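Local coordinates for protein PLP-Dependent L-Arginine Hydroxylase MppP (Streptomyces wadayamensis, PDB 6C9B) that is a PLP-dependent L-arginine oxidase of the aminotransferase superfamily, here holding 4-hydroxy-2-ketoarginine, one of its products, in the active site, at residues Q58-E63 and I258-R263; R107-H112 and V130-D135. One frame throughout, in Å; residues are numbered along the deposited sequence. Where two conformers were deposited one is given.

Contact 1 of 2, residues Q58-E63 and I258-R263; sequences QQIESE and ILALIR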
loop_
_atom_site.group_PDB
_atom_site.type_symbol
_atom_site.label_atom_id
_atom_site.label_comp_id
_atom_site.label_asym_id
_atom_site.label_seq_id
_atom_site.Cartn_x
_atom_site.Cartn_y
_atom_site.Cartn_z
ATOM N N GLN B 58 -2.512 14.988 11.860
ATOM C CA GLN B 58 -2.139 16.073 10.951
ATOM C C GLN B 58 -0.897 16.813 11.434
ATOM O O GLN B 58 -0.093 17.290 10.619
ATOM C CB GLN B 58 -3.307 17.057 10.801
ATOM C CG GLN B 58 -2.946 18.383 10.121
ATOM C CD GLN B 58 -2.652 18.207 8.646
ATOM O OE1 GLN B 58 -1.507 18.327 8.202
ATOM N NE2 GLN B 58 -3.694 17.915 7.874
ATOM N N GLN B 59 -0.732 16.942 12.746
ATOM C CA GLN B 59 0.433 17.639 13.267
ATOM C C GLN B 59 1.680 16.789 13.096
ATOM O O GLN B 59 2.731 17.279 12.668
ATOM C CB GLN B 59 0.217 17.982 14.736
ATOM C CG GLN B 59 -0.924 18.955 14.976
ATOM C CD GLN B 59 -1.106 19.283 16.441
ATOM O OE1 GLN B 59 -0.299 18.889 17.284
ATOM N NE2 GLN B 59 -2.174 20.007 16.754
ATOM N N ILE B 60 1.567 15.493 13.382
ATOM C CA ILE B 60 2.699 14.601 13.178
ATOM C C ILE B 60 3.059 14.561 11.700
ATOM O O ILE B 60 4.237 14.642 11.323
ATOM C CB ILE B 60 2.375 13.201 13.732
ATOM C CG1 ILE B 60 2.149 13.274 15.246
ATOM C CG2 ILE B 60 3.515 12.222 13.438
ATOM C CD1 ILE B 60 1.611 11.972 15.835
ATOM N N GLU B 61 2.048 14.470 10.838
ATOM C CA GLU B 61 2.313 14.452 9.401
ATOM C C GLU B 61 2.998 15.734 8.946
ATOM O O GLU B 61 3.968 15.694 8.179
ATOM C CB GLU B 61 1.016 14.258 8.635
ATOM C CG GLU B 61 1.245 14.084 7.126
ATOM C CD GLU B 61 -0.037 13.974 6.326
ATOM O OE1 GLU B 61 0.021 13.390 5.225
ATOM O OE2 GLU B 61 -1.091 14.487 6.767
ATOM N N SER B 62 2.521 16.886 9.416
ATOM C CA SER B 62 3.137 18.145 9.012
ATOM C C SER B 62 4.597 18.210 9.445
ATOM O O SER B 62 5.448 18.730 8.711
ATOM C CB SER B 62 2.355 19.325 9.592
ATOM O OG SER B 62 1.182 19.571 8.838
ATOM N N GLU B 63 4.905 17.695 10.639
ATOM C CA GLU B 63 6.291 17.706 11.112
ATOM C C GLU B 63 7.158 16.738 10.318
ATOM O O GLU B 63 8.336 17.022 10.057
ATOM C CB GLU B 63 6.334 17.360 12.604
ATOM C CG GLU B 63 5.547 18.341 13.460
ATOM C CD GLU B 63 5.320 17.875 14.889
ATOM O OE1 GLU B 63 4.852 18.705 15.685
ATOM O OE2 GLU B 63 5.583 16.691 15.213
ATOM N N ILE B 258 4.438 5.661 11.624
ATOM C CA ILE B 258 5.380 5.733 10.515
ATOM C C ILE B 258 5.765 7.176 10.237
ATOM O O ILE B 258 6.937 7.479 9.992
ATOM C CB ILE B 258 4.786 5.035 9.279
ATOM C CG1 ILE B 258 4.686 3.550 9.539
ATOM C CG2 ILE B 258 5.608 5.334 8.018
ATOM C CD1 ILE B 258 3.976 2.781 8.444
ATOM N N LEU B 259 4.805 8.096 10.316
ATOM C CA LEU B 259 5.130 9.502 10.113
ATOM C C LEU B 259 6.054 10.009 11.213
ATOM O O LEU B 259 7.000 10.766 10.956
ATOM C CB LEU B 259 3.840 10.314 10.070
ATOM C CG LEU B 259 2.939 10.036 8.869
ATOM C CD1 LEU B 259 1.563 10.593 9.104
ATOM C CD2 LEU B 259 3.572 10.602 7.613
ATOM N N ALA B 260 5.802 9.581 12.449
ATOM C CA ALA B 260 6.711 9.931 13.541
ATOM C C ALA B 260 8.104 9.372 13.281
ATOM O O ALA B 260 9.110 10.054 13.499
ATOM C CB ALA B 260 6.163 9.413 14.869
ATOM N N LEU B 261 8.186 8.134 12.796
ATOM C CA LEU B 261 9.491 7.566 12.481
ATOM C C LEU B 261 10.195 8.363 11.391
ATOM O O LEU B 261 11.403 8.609 11.480
ATOM C CB LEU B 261 9.345 6.097 12.070
ATOM C CG LEU B 261 9.182 5.086 13.190
ATOM C CD1 LEU B 261 8.826 3.731 12.615
ATOM C CD2 LEU B 261 10.495 4.990 13.968
ATOM N N ILE B 262 9.462 8.764 10.349
ATOM C CA ILE B 262 10.066 9.546 9.279
ATOM C C ILE B 262 10.597 10.858 9.830
ATOM O O ILE B 262 11.684 11.328 9.458
ATOM C CB ILE B 262 9.032 9.788 8.173
ATOM C CG1 ILE B 262 8.740 8.479 7.449
ATOM C CG2 ILE B 262 9.529 10.872 7.204
ATOM C CD1 ILE B 262 7.532 8.549 6.532
ATOM N N ARG B 263 9.824 11.480 10.712
ATOM C CA ARG B 263 10.267 12.718 11.340
ATOM C C ARG B 263 11.578 12.507 12.089
ATOM O O ARG B 263 12.517 13.296 11.956
ATOM C CB ARG B 263 9.180 13.218 12.291
ATOM C CG ARG B 263 9.477 14.545 12.991
ATOM C CD ARG B 263 8.460 14.774 14.082
ATOM N NE ARG B 263 8.632 13.806 15.172
ATOM C CZ ARG B 263 7.685 13.477 16.041
ATOM N NH1 ARG B 263 6.490 14.043 15.993
ATOM N NH2 ARG B 263 7.937 12.572 16.969
#
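Helices 58-63 and 258-263 run in roughly the same direction, their axes 31° apart and 8.5 Å from each other at closest approach, and Glu61 and Leu259 bring their CA atoms to 5.7 Å. Ile60 enters the contact with a single branch, CG2. Set anti to the backbone N, while CG1 lies beside that N, CG2 reaches the second helix, packing 3.9 Å from CB of Leu259 and 4.1 Å from CB of Ala260. Leu259 answers with CD1, which rests 3.7 Å from CB of Glu61, on the aliphatic root of that side chain, whereas the carboxylate of Glu61 extends on to the hydroxyl of Ser86. One turn further along, Glu63 and Arg263 lie side by side and point the same way. Arg263 is bent at its third torsion, with CD 3.7 Å from CB of Glu63 and NH1 2.9 Å from OE2 of Glu63. In this salt bridge NH1 meets OE2 nearly along its C-O axis, but the oxygen is tilted somewhat out of the guanidinium plane, the angle at the hydrogen is only 138°, and the carboxylate and guanidinium planes are turned 50° apart. CB of Ala260 lies over one guanidinium face, toward its rim. Glu51 is a second carboxylate for NH1, and Arg55 pairs with the other oxygen of Glu63, a small network that probably offsets the closeness of the two arginines. The contact thus joins the beginnings of helices 57-71 and 256-291, with helix 45-54 packed against Leu261 and Arg263, Ser86 of strand 84-87 meeting Glu61, and Leu228 of the second subunit touching Ile258.

Contact 2 of 2, residues R107-H112 and V130-D135; sequences RVALVH and VPVEED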
loop_
_atom_site.group_PDB
_atom_site.type_symbol
_atom_site.label_atom_id
_atom_site.label_comp_id
_atom_site.label_asym_id
_atom_site.label_seq_id
_atom_site.Cartn_x
_atom_site.Cartn_y
_atom_site.Cartn_z
ATOM N N ARG B 107 -0.927 8.907 -23.778
ATOM C CA ARG B 107 0.477 8.520 -23.964
ATOM C C ARG B 107 1.365 9.287 -22.988
ATOM O O ARG B 107 1.107 10.458 -22.676
ATOM C CB ARG B 107 0.937 8.784 -25.415
ATOM C CG ARG B 107 -0.036 8.311 -26.484
ATOM C CD ARG B 107 0.676 7.858 -27.773
ATOM N NE ARG B 107 1.699 8.795 -28.212
ATOM C CZ ARG B 107 2.766 8.466 -28.935
ATOM N NH1 ARG B 107 3.635 9.405 -29.287
ATOM N NH2 ARG B 107 2.979 7.207 -29.298
ATOM N N VAL B 108 2.420 8.621 -22.508
ATOM C CA VAL B 108 3.362 9.192 -21.545
ATOM C C VAL B 108 4.771 8.994 -22.073
ATOM O O VAL B 108 5.122 7.888 -22.493
ATOM C CB VAL B 108 3.216 8.522 -20.161
ATOM C CG1 VAL B 108 4.213 9.037 -19.153
ATOM C CG2 VAL B 108 1.808 8.691 -19.647
ATOM N N ALA B 109 5.569 10.064 -22.077
ATOM C CA ALA B 109 6.996 9.939 -22.354
ATOM C C ALA B 109 7.687 9.583 -21.045
ATOM O O ALA B 109 7.461 10.241 -20.023
ATOM C CB ALA B 109 7.540 11.239 -22.945
ATOM N N LEU B 110 8.473 8.495 -21.054
ATOM C CA LEU B 110 9.065 7.946 -19.850
ATOM C C LEU B 110 10.551 7.688 -20.054
ATOM O O LEU B 110 10.957 7.136 -21.084
ATOM C CB LEU B 110 8.384 6.634 -19.453
ATOM C CG LEU B 110 8.932 5.889 -18.253
ATOM C CD1 LEU B 110 8.828 6.689 -16.971
ATOM C CD2 LEU B 110 8.169 4.621 -18.087
ATOM N N VAL B 111 11.360 8.120 -19.087
ATOM C CA VAL B 111 12.802 7.880 -19.194
ATOM C C VAL B 111 13.084 6.379 -19.266
ATOM O O VAL B 111 12.405 5.554 -18.643
ATOM C CB VAL B 111 13.555 8.549 -18.031
ATOM C CG1 VAL B 111 13.146 7.957 -16.670
ATOM C CG2 VAL B 111 15.055 8.440 -18.248
ATOM N N HIS B 112 14.082 6.021 -20.071
ATOM C CA HIS B 112 14.409 4.633 -20.349
ATOM C C HIS B 112 15.929 4.522 -20.292
ATOM O O HIS B 112 16.623 5.288 -20.970
ATOM C CB HIS B 112 13.880 4.255 -21.737
ATOM C CG HIS B 112 14.145 2.841 -22.134
ATOM N ND1 HIS B 112 15.106 2.490 -23.065
ATOM C CD2 HIS B 112 13.554 1.687 -21.750
ATOM C CE1 HIS B 112 15.100 1.177 -23.220
ATOM N NE2 HIS B 112 14.169 0.667 -22.439
ATOM N N VAL B 130 6.127 6.132 -24.458
ATOM C CA VAL B 130 7.143 6.525 -25.431
ATOM C C VAL B 130 8.467 6.607 -24.682
ATOM O O VAL B 130 8.600 7.446 -23.784
ATOM C CB VAL B 130 6.821 7.874 -26.092
ATOM C CG1 VAL B 130 7.871 8.168 -27.150
ATOM C CG2 VAL B 130 5.448 7.865 -26.681
ATOM N N PRO B 131 9.467 5.778 -24.997
ATOM C CA PRO B 131 10.735 5.861 -24.260
ATOM C C PRO B 131 11.550 7.084 -24.641
ATOM O O PRO B 131 11.621 7.453 -25.814
ATOM C CB PRO B 131 11.467 4.587 -24.677
ATOM C CG PRO B 131 10.940 4.274 -26.018
ATOM C CD PRO B 131 9.483 4.660 -25.964
ATOM N N VAL B 132 12.168 7.703 -23.641
ATOM C CA VAL B 132 13.129 8.787 -23.850
ATOM C C VAL B 132 14.447 8.337 -23.246
ATOM O O VAL B 132 14.538 8.145 -22.029
ATOM C CB VAL B 132 12.669 10.106 -23.220
ATOM C CG1 VAL B 132 13.633 11.225 -23.587
ATOM C CG2 VAL B 132 11.264 10.446 -23.674
ATOM N N GLU B 133 15.455 8.120 -24.100
ATOM C CA GLU B 133 16.751 7.689 -23.599
ATOM C C GLU B 133 17.383 8.813 -22.793
ATOM O O GLU B 133 17.102 9.996 -23.007
ATOM C CB GLU B 133 17.693 7.307 -24.747
ATOM C CG GLU B 133 17.202 6.136 -25.584
ATOM C CD GLU B 133 17.248 4.798 -24.841
ATOM O OE1 GLU B 133 18.211 4.534 -24.076
ATOM O OE2 GLU B 133 16.315 4.002 -25.052
ATOM N N GLU B 134 18.297 8.431 -21.903
ATOM C CA GLU B 134 18.858 9.410 -20.982
ATOM C C GLU B 134 19.604 10.507 -21.722
ATOM O O GLU B 134 19.511 11.677 -21.347
ATOM C CB GLU B 134 19.760 8.719 -19.958
ATOM C CG GLU B 134 18.984 7.937 -18.968
ATOM C CD GLU B 134 19.820 7.387 -17.856
ATOM O OE1 GLU B 134 20.854 6.747 -18.190
ATOM O OE2 GLU B 134 19.430 7.600 -16.678
ATOM N N ASP B 135 20.352 10.166 -22.789
ATOM C CA ASP B 135 21.093 11.197 -23.499
ATOM C C ASP B 135 20.159 12.247 -24.067
ATOM O O ASP B 135 20.454 13.447 -23.998
ATOM C CB ASP B 135 21.909 10.584 -24.620
ATOM C CG ASP B 135 23.215 10.009 -24.136
ATOM O OD1 ASP B 135 23.559 10.253 -22.957
ATOM O OD2 ASP B 135 23.876 9.313 -24.931
HETATM O O HOH W 1 19.131 5.548 -21.909
#
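With CG anti to the backbone N (chi1 -179°), His112 carries its ring alongside Glu133, whose chain folds back at chi2 (-70°) to put OE2 2.8 Å from ND1 of His112. They lie at the C-terminal ends of two parallel strands of a beta-alpha-beta unit, 107-112 and 128-133, joined through helix 116-124 at one margin of the seven-stranded sheet of the PLP-binding fold. ND1 donates from the ring edge toward the syn side of OE2 but well above the carboxylate plane, the two planes standing 79° apart. Beside them, CB of Pro131 packs 3.8 Å from CB of His112, and Trp341 meets the imidazole edge to face. Four backbone bonds zip the strands: Val130 N to Val108 O, Leu110 N to Val130 O, Val132 N to Leu110 O, and His112 N to Val132 O. On the other sheet face, CG2 of Val132 packs 3.9 Å from CB of Ala109. CG2 of Val130 sits over one face of the Arg107 guanidinium, 3.5 Å from NH1 of Arg107; that nitrogen is hydrogen-bonded to the hydroxyl of Ser149. Before helix 134-139, a water donates to O of His112 (2.7 Å) and OE1 of Glu133 (2.6 Å) and accepts from N of Glu134.

Overall arrangement
Contacts 1 and 2 lie on opposite sides of the chain's centre, their centres 34 Å apart and their nearest atoms about 24 Å apart. Along the chain, 58-63 comes first, both strands of contact 2 follow, and 258-263 comes last; the span between the helices of contact 1 contains all seven strands of the large sheet. The two contacts therefore mark opposite margins of that sheet: contact 2 lies within it at the 128-133 edge, whereas contact 1 is helix packing beside the 84-87 edge, where Ile258 also touches the second subunit. Neither contact forms the product pocket; the side chain of Val111 in contact 2 is about 13 Å from the bound product.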